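Local coordinates for periplasmic molybdate-binding protein (Azotobacter vinelandii, PDB 1ATG) that binds molybdate or tungstate in a cleft between its two domains, probably as the periplasmic receptor of an ABC transporter, at residues Ser36-Ala41 / Pro112-Tyr117; Val5-Phe10 / Phe53-Lys58; Phe75-Gly80 / Ile190-Val195. All blocks are in the same frame, centred on the assembly; numbering follows the deposited sequence.

Contact 1 (Ser36-Ala41 / Pro112-Tyr117); sequences SGPVYA and PQIAPY. With WO4 (tungstate(VI)ion), chain B.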
# COMPACT_ATOMS: atom_id res chain seq x y z
N SER A 36 -2.27 6.53 3.88
CA SER A 36 -1.34 7.57 3.48
C SER A 36 -1.81 8.98 3.80
O SER A 36 -1.03 9.81 4.29
CB SER A 36 -1.06 7.47 1.97
OG SER A 36 -0.40 6.24 1.67
N GLY A 37 -3.08 9.27 3.58
CA GLY A 37 -3.65 10.60 3.84
C GLY A 37 -3.51 10.99 5.30
O GLY A 37 -2.90 12.01 5.65
N PRO A 38 -4.08 10.21 6.20
CA PRO A 38 -4.01 10.49 7.63
C PRO A 38 -2.57 10.55 8.13
O PRO A 38 -2.25 11.39 8.99
CB PRO A 38 -4.81 9.40 8.32
CG PRO A 38 -5.61 8.76 7.25
CD PRO A 38 -4.98 9.06 5.93
N VAL A 39 -1.68 9.68 7.63
CA VAL A 39 -0.28 9.75 8.07
C VAL A 39 0.34 11.06 7.62
O VAL A 39 1.04 11.69 8.43
CB VAL A 39 0.52 8.53 7.58
CG1 VAL A 39 2.01 8.71 7.87
CG2 VAL A 39 0.03 7.26 8.23
N TYR A 40 0.08 11.50 6.41
CA TYR A 40 0.54 12.80 5.93
C TYR A 40 0.05 13.88 6.90
O TYR A 40 0.84 14.75 7.28
CB TYR A 40 -0.02 13.05 4.53
CG TYR A 40 0.03 14.51 4.13
CD1 TYR A 40 1.19 15.05 3.60
CD2 TYR A 40 -1.07 15.35 4.31
CE1 TYR A 40 1.26 16.39 3.25
CE2 TYR A 40 -1.00 16.68 3.97
CZ TYR A 40 0.16 17.20 3.43
OH TYR A 40 0.21 18.53 3.10
N ALA A 41 -1.24 13.84 7.24
CA ALA A 41 -1.79 14.87 8.13
C ALA A 41 -1.15 14.84 9.49
O ALA A 41 -0.94 15.91 10.10
CB ALA A 41 -3.30 14.75 8.22
N PRO A 112 -10.92 6.30 -1.26
CA PRO A 112 -10.01 6.81 -2.27
C PRO A 112 -9.45 8.18 -1.99
O PRO A 112 -8.41 8.54 -2.56
CB PRO A 112 -10.82 6.73 -3.56
CG PRO A 112 -12.23 6.89 -3.09
CD PRO A 112 -12.27 6.07 -1.81
N GLN A 113 -10.08 8.92 -1.08
CA GLN A 113 -9.56 10.24 -0.71
C GLN A 113 -8.32 10.12 0.16
O GLN A 113 -7.54 11.09 0.23
CB GLN A 113 -10.64 11.02 0.06
CG GLN A 113 -11.90 11.25 -0.76
CD GLN A 113 -11.68 12.21 -1.91
OE1 GLN A 113 -11.01 13.23 -1.75
NE2 GLN A 113 -12.23 11.88 -3.07
N ILE A 114 -8.14 9.02 0.88
CA ILE A 114 -7.03 8.89 1.80
C ILE A 114 -6.12 7.68 1.60
O ILE A 114 -5.03 7.65 2.18
CB ILE A 114 -7.54 8.82 3.27
CG1 ILE A 114 -8.49 7.65 3.51
CG2 ILE A 114 -8.15 10.15 3.71
CD1 ILE A 114 -8.84 7.42 4.97
N ALA A 115 -6.56 6.70 0.82
CA ALA A 115 -5.82 5.45 0.64
C ALA A 115 -5.62 5.24 -0.85
O ALA A 115 -6.54 4.89 -1.57
CB ALA A 115 -6.62 4.30 1.26
N PRO A 116 -4.37 5.38 -1.32
CA PRO A 116 -4.07 5.19 -2.74
C PRO A 116 -4.48 3.84 -3.30
O PRO A 116 -4.83 3.77 -4.48
CB PRO A 116 -2.56 5.43 -2.81
CG PRO A 116 -2.31 6.41 -1.70
CD PRO A 116 -3.21 5.94 -0.57
N TYR A 117 -4.50 2.75 -2.51
CA TYR A 117 -4.97 1.47 -3.06
C TYR A 117 -6.49 1.51 -3.26
O TYR A 117 -7.04 0.75 -4.06
CB TYR A 117 -4.58 0.29 -2.17
CG TYR A 117 -3.16 -0.18 -2.45
CD1 TYR A 117 -2.08 0.53 -1.93
CD2 TYR A 117 -2.91 -1.26 -3.27
CE1 TYR A 117 -0.77 0.13 -2.21
CE2 TYR A 117 -1.62 -1.66 -3.55
CZ TYR A 117 -0.57 -0.97 -3.02
OH TYR A 117 0.71 -1.41 -3.29
W WO4 B . -2.82 2.65 1.81
O1 WO4 B . -3.91 2.05 3.08
O2 WO4 B . -1.41 1.66 1.68
O3 WO4 B . -3.63 2.65 0.24
O4 WO4 B . -2.31 4.31 2.15
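G37 and I114 meet across the ligand cleft of a two-domain periplasmic binding protein: helix 36-44 starts on one wall, helix 116-127 on the other, and a tungstate sits where their N-terminal ends converge. Between the two segments the direct polar contact is one backbone hydrogen bond, G37 N to I114 O at 2.9 Å. It lies in the carbonyl plane on a lone pair and is fairly straight, with 162° at the hydrogen. A CB on G37 would come within 3.0 Å of I114 CB, so glycine lets the chains close up.

The anion carries the other polar links. From the first wall S36 grips oxygen O4 twice, through its backbone N and through OG, each at 2.8 Å. Its OG stands beside the backbone N, anti to the carbonyl carbon (chi1 -65°), which turns both donors to the same oxygen. A hydrogen bond from A55 N to this OG fixes the hydroxyl further. From the second wall the N-H of Y117 points almost straight (172°) at O3, at 2.9 Å. These N-H groups at two helix starts, with the helix dipoles behind them, are likely to offset part of the anion's charge without any lysine or arginine among the groups that bind it.

Apolar packing flanks the bonds. The P38 ring crosses the I114 side chain at about a right angle, CD to CB 3.7 Å, where both are partly exposed. Deeper in, P116 CD lies 3.6 Å from S36 OG and also borders tungstate O4 and O3. A115, the N-cap residue of helix 116-127, turns its CB away from helix 36-44 and brings it near O3. The Y117 ring meets the anion with its edge: CD1 approaches O3, in the plane of the ring, to 3.4 Å.

Contact 2 (Val5-Phe10 / Phe53-Lys58); sequences VTATNF and FSADEK. With WO4 (tungstate(VI)ion), chain B.
A7 and A55 touch methyl to methyl, CB to CB 3.8 Å, and both border tungstate oxygen O2. N9 holds that oxygen with two bonds, from its backbone N and from ND2, the latter at 2.8 Å. Its CG lies between the backbone N and the carbonyl carbon (chi1 79°), which brings ND2 round to the same oxygen as the backbone N and sets it 3.5 Å from A55 CB. The other end of the amide, OD1, takes hydrogen bonds from Y227 OH and Q192 NE2, so the second shell fixes which way the group faces. T8 reaches a different oxygen, its OG1 giving a bond to O1.

Behind this shell, T6 and F53 form a parallel beta bridge between strands 2-7 and 51-53, in the open alpha/beta sheet of one domain; the anion lies beyond the C-terminal ends of both strands. F53 N bonds to V5 O at 2.9 Å, and A7 N to F53 O at 2.8 Å. The turn into 8-10 is pinned at A7 O, which accepts T6 OG1 and F10 N from opposite faces of its plane.

Further out the F10 and F53 rings meet obliquely, planes at 46°, with F10 CE2 over the F53 face 4.1 Å from CD1; Y77 packs edge-to-face with both. On the exit side, S54 OG bonds to D56 OD1 from above the carboxylate plane at 2.8 Å, and D56 OD1 in turn caps S59 N.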
# COMPACT_ATOMS: atom_id res chain seq x y z
N VAL A 5 7.01 5.27 9.90
CA VAL A 5 5.57 5.16 9.68
C VAL A 5 5.33 4.77 8.22
O VAL A 5 5.97 5.29 7.31
CB VAL A 5 4.82 6.44 10.06
CG1 VAL A 5 5.24 7.61 9.19
CG2 VAL A 5 3.31 6.22 10.03
N THR A 6 4.42 3.83 8.03
CA THR A 6 4.13 3.35 6.69
C THR A 6 2.64 3.33 6.37
O THR A 6 1.80 3.02 7.20
CB THR A 6 4.72 1.95 6.48
OG1 THR A 6 4.51 1.53 5.12
CG2 THR A 6 4.10 0.87 7.37
N ALA A 7 2.35 3.59 5.11
CA ALA A 7 1.04 3.30 4.52
C ALA A 7 0.78 1.83 4.81
O ALA A 7 1.68 0.98 4.71
CB ALA A 7 1.10 3.58 3.03
N THR A 8 -0.49 1.49 5.09
CA THR A 8 -0.82 0.16 5.51
C THR A 8 -0.49 -0.92 4.50
O THR A 8 -0.17 -2.03 4.95
CB THR A 8 -2.29 -0.04 5.91
OG1 THR A 8 -3.16 0.05 4.79
CG2 THR A 8 -2.73 0.96 6.97
N ASN A 9 -0.52 -0.68 3.20
CA ASN A 9 -0.20 -1.75 2.27
C ASN A 9 1.16 -2.40 2.54
O ASN A 9 1.34 -3.58 2.24
CB ASN A 9 -0.18 -1.24 0.82
CG ASN A 9 1.07 -0.49 0.44
OD1 ASN A 9 2.06 -1.03 -0.11
ND2 ASN A 9 1.08 0.81 0.76
N PHE A 10 2.12 -1.58 2.98
CA PHE A 10 3.51 -1.96 3.08
C PHE A 10 3.90 -2.47 4.45
O PHE A 10 5.08 -2.81 4.68
CB PHE A 10 4.36 -0.74 2.70
CG PHE A 10 5.80 -1.00 2.31
CD1 PHE A 10 6.12 -1.81 1.25
CD2 PHE A 10 6.82 -0.39 3.03
CE1 PHE A 10 7.45 -2.01 0.89
CE2 PHE A 10 8.16 -0.60 2.68
CZ PHE A 10 8.45 -1.42 1.62
N PHE A 53 6.88 6.08 4.62
CA PHE A 53 6.63 5.33 3.40
C PHE A 53 5.16 5.55 3.00
O PHE A 53 4.25 5.07 3.69
CB PHE A 53 6.85 3.84 3.59
CG PHE A 53 8.30 3.48 3.78
CD1 PHE A 53 9.17 3.39 2.72
CD2 PHE A 53 8.79 3.24 5.06
CE1 PHE A 53 10.50 3.08 2.89
CE2 PHE A 53 10.13 2.91 5.25
CZ PHE A 53 10.98 2.84 4.16
N SER A 54 4.95 6.30 1.93
CA SER A 54 3.58 6.52 1.47
C SER A 54 3.17 5.46 0.45
O SER A 54 4.07 4.80 -0.13
CB SER A 54 3.48 7.90 0.83
OG SER A 54 2.11 8.19 0.55
N ALA A 55 1.88 5.35 0.13
CA ALA A 55 1.43 4.50 -0.97
C ALA A 55 1.30 5.32 -2.25
O ALA A 55 0.84 4.78 -3.25
CB ALA A 55 0.10 3.84 -0.64
N ASP A 56 1.72 6.58 -2.25
CA ASP A 56 1.66 7.42 -3.44
C ASP A 56 2.89 8.34 -3.47
O ASP A 56 3.80 8.26 -2.67
CB ASP A 56 0.38 8.25 -3.48
CG ASP A 56 0.22 9.30 -2.41
OD1 ASP A 56 1.14 9.62 -1.64
OD2 ASP A 56 -0.94 9.83 -2.32
N GLU A 57 2.90 9.20 -4.47
CA GLU A 57 3.89 10.23 -4.67
C GLU A 57 3.37 11.55 -4.12
O GLU A 57 4.14 12.37 -3.61
CB GLU A 57 4.20 10.46 -6.15
CG GLU A 57 4.58 9.24 -6.95
CD GLU A 57 5.26 9.61 -8.25
OE1 GLU A 57 6.48 9.87 -8.20
OE2 GLU A 57 4.57 9.64 -9.29
N LYS A 58 2.06 11.78 -4.19
CA LYS A 58 1.45 13.04 -3.78
C LYS A 58 1.79 13.44 -2.36
O LYS A 58 2.20 14.61 -2.16
CB LYS A 58 -0.07 12.97 -3.96
CG LYS A 58 -0.83 14.23 -3.56
CD LYS A 58 -2.33 14.01 -3.60
CE LYS A 58 -2.82 13.30 -2.35
NZ LYS A 58 -4.31 13.18 -2.34
W WO4 B . -2.82 2.65 1.81
O1 WO4 B . -3.91 2.05 3.08
O2 WO4 B . -1.41 1.66 1.68
O3 WO4 B . -3.63 2.65 0.24
O4 WO4 B . -2.31 4.31 2.15

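Contact 3 (Phe75-Gly80 / Ile190-Val195); sequences FTYAIG and IVQQAV
I190 O takes the backbone N-H of G80 at 2.9 Å beside the antiparallel pairing of strands 75-79 and 191-195; a classic beta bulge, with Y77 and A78 both opposite Q192, interrupts their register. A water closes this end, donating to G80 O and accepting from I190 N.

V191 lies on the same face as T76 and I79, and its CG1 meets T76 CG2 at 3.7 Å.

Q192 serves both bulge residues: its O accepts from Y77 N, and its N gives to A78 O. Its extended side chain crosses the Y77 ring with the amide plane turned 82° to it, and NE2 bonds to Y77 OH at 3.0 Å, in the plane of the amide. OE1 is taken by Y117 OH, so this buried amide is held at both ends. Y77 reaches it because CG lies between the backbone N and carbonyl carbon (chi1 69°), bringing the ring alongside the neighbouring strand; its OH donates to S54 O. A phenylalanine here would lack the hydroxyl and would probably leave S54 O without that donor and the Q192 amide with one tie fewer.

Q193 sends NE2 to T76 OG1 at 3.0 Å on the face of T76 and V191, with OE1 bonded to R74.

A194 completes a hydrogen-bonded pair with F75, its N to F75 O at 2.9 Å. Its methyl touches two aromatic side chains, with CB 3.7 Å from Y77 CD1 and 4.2 Å from F75 CE1.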
# COMPACT_ATOMS: atom_id res chain seq x y z
N PHE A 75 12.17 9.47 -2.71
CA PHE A 75 12.45 8.52 -3.78
C PHE A 75 11.34 7.47 -3.85
O PHE A 75 10.57 7.29 -2.91
CB PHE A 75 13.82 7.87 -3.60
CG PHE A 75 13.88 6.76 -2.59
CD1 PHE A 75 13.89 7.02 -1.24
CD2 PHE A 75 13.95 5.43 -3.00
CE1 PHE A 75 13.95 5.99 -0.32
CE2 PHE A 75 14.01 4.40 -2.10
CZ PHE A 75 14.02 4.68 -0.75
N THR A 76 11.27 6.85 -5.01
CA THR A 76 10.32 5.76 -5.23
C THR A 76 10.90 4.47 -4.69
O THR A 76 11.89 3.97 -5.27
CB THR A 76 9.97 5.62 -6.71
OG1 THR A 76 9.36 6.86 -7.09
CG2 THR A 76 9.00 4.48 -6.96
N TYR A 77 10.35 3.91 -3.63
CA TYR A 77 10.87 2.69 -3.01
C TYR A 77 10.19 1.43 -3.51
O TYR A 77 10.73 0.33 -3.32
CB TYR A 77 10.78 2.77 -1.48
CG TYR A 77 9.38 2.73 -0.94
CD1 TYR A 77 8.62 3.89 -0.83
CD2 TYR A 77 8.78 1.54 -0.55
CE1 TYR A 77 7.31 3.85 -0.35
CE2 TYR A 77 7.48 1.49 -0.08
CZ TYR A 77 6.77 2.65 0.01
OH TYR A 77 5.47 2.59 0.48
N ALA A 78 9.03 1.56 -4.15
CA ALA A 78 8.29 0.38 -4.60
C ALA A 78 7.16 0.85 -5.50
O ALA A 78 6.67 1.99 -5.36
CB ALA A 78 7.72 -0.37 -3.40
N ILE A 79 6.70 -0.01 -6.38
CA ILE A 79 5.52 0.24 -7.20
C ILE A 79 4.59 -0.95 -6.92
O ILE A 79 4.96 -2.12 -7.10
CB ILE A 79 5.82 0.38 -8.69
CG1 ILE A 79 6.77 1.55 -8.96
CG2 ILE A 79 4.55 0.61 -9.50
CD1 ILE A 79 7.98 1.20 -9.78
N GLY A 80 3.39 -0.64 -6.42
CA GLY A 80 2.46 -1.67 -5.99
C GLY A 80 1.77 -2.34 -7.15
O GLY A 80 1.92 -2.00 -8.34
N ILE A 190 0.55 2.55 -9.03
CA ILE A 190 0.67 2.86 -7.60
C ILE A 190 2.13 3.04 -7.25
O ILE A 190 2.82 2.14 -6.75
CB ILE A 190 -0.02 1.75 -6.78
CG1 ILE A 190 -1.49 1.57 -7.20
CG2 ILE A 190 0.05 2.05 -5.29
CD1 ILE A 190 -2.13 0.32 -6.66
N VAL A 191 2.65 4.22 -7.57
CA VAL A 191 4.05 4.58 -7.38
C VAL A 191 4.26 5.08 -5.96
O VAL A 191 3.66 6.09 -5.59
CB VAL A 191 4.47 5.61 -8.45
CG1 VAL A 191 5.90 6.02 -8.19
CG2 VAL A 191 4.29 5.00 -9.83
N GLN A 192 5.01 4.33 -5.17
CA GLN A 192 5.10 4.61 -3.74
C GLN A 192 6.41 5.28 -3.38
O GLN A 192 7.49 4.75 -3.67
CB GLN A 192 4.93 3.28 -2.97
CG GLN A 192 3.72 2.50 -3.46
CD GLN A 192 3.32 1.25 -2.71
OE1 GLN A 192 2.56 0.45 -3.26
NE2 GLN A 192 3.75 1.05 -1.47
N GLN A 193 6.29 6.46 -2.76
CA GLN A 193 7.48 7.22 -2.41
C GLN A 193 7.64 7.36 -0.91
O GLN A 193 6.70 7.26 -0.13
CB GLN A 193 7.46 8.61 -3.06
CG GLN A 193 7.54 8.53 -4.58
CD GLN A 193 8.11 9.81 -5.15
OE1 GLN A 193 7.67 10.90 -4.77
NE2 GLN A 193 9.09 9.69 -6.04
N ALA A 194 8.91 7.52 -0.51
CA ALA A 194 9.29 7.67 0.86
C ALA A 194 10.10 8.96 1.04
O ALA A 194 10.70 9.46 0.09
CB ALA A 194 10.15 6.49 1.33
N VAL A 195 10.03 9.49 2.25
CA VAL A 195 10.80 10.68 2.58
C VAL A 195 11.31 10.53 4.02
O VAL A 195 10.79 9.81 4.86
CB VAL A 195 10.03 12.01 2.54
CG1 VAL A 195 9.73 12.47 1.13
CG2 VAL A 195 8.75 11.94 3.36
O HOH W 1 0.62 -0.11 -9.88

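From the N terminus, strand 2-7 runs into the anion site, and contact 2 closes when residues 53-58 return beside it after helix 11-25, strand 29-34 and helix 36-44. Contact 1 opens inside that loop, at 36-41, and closes only at 112-117, so the two cross. Contact 3 lies wholly after contact 2 but crosses contact 1: the chain passes 75-80, enters the other domain, supplies 112-117 there and comes back at 190-195. Contacts 2 and 3 thus tie one domain's sheet together, while contact 1 spans the cleft. S36, A55, Y117 and Q192 join all three through hydrogen bonds around and behind the tungstate.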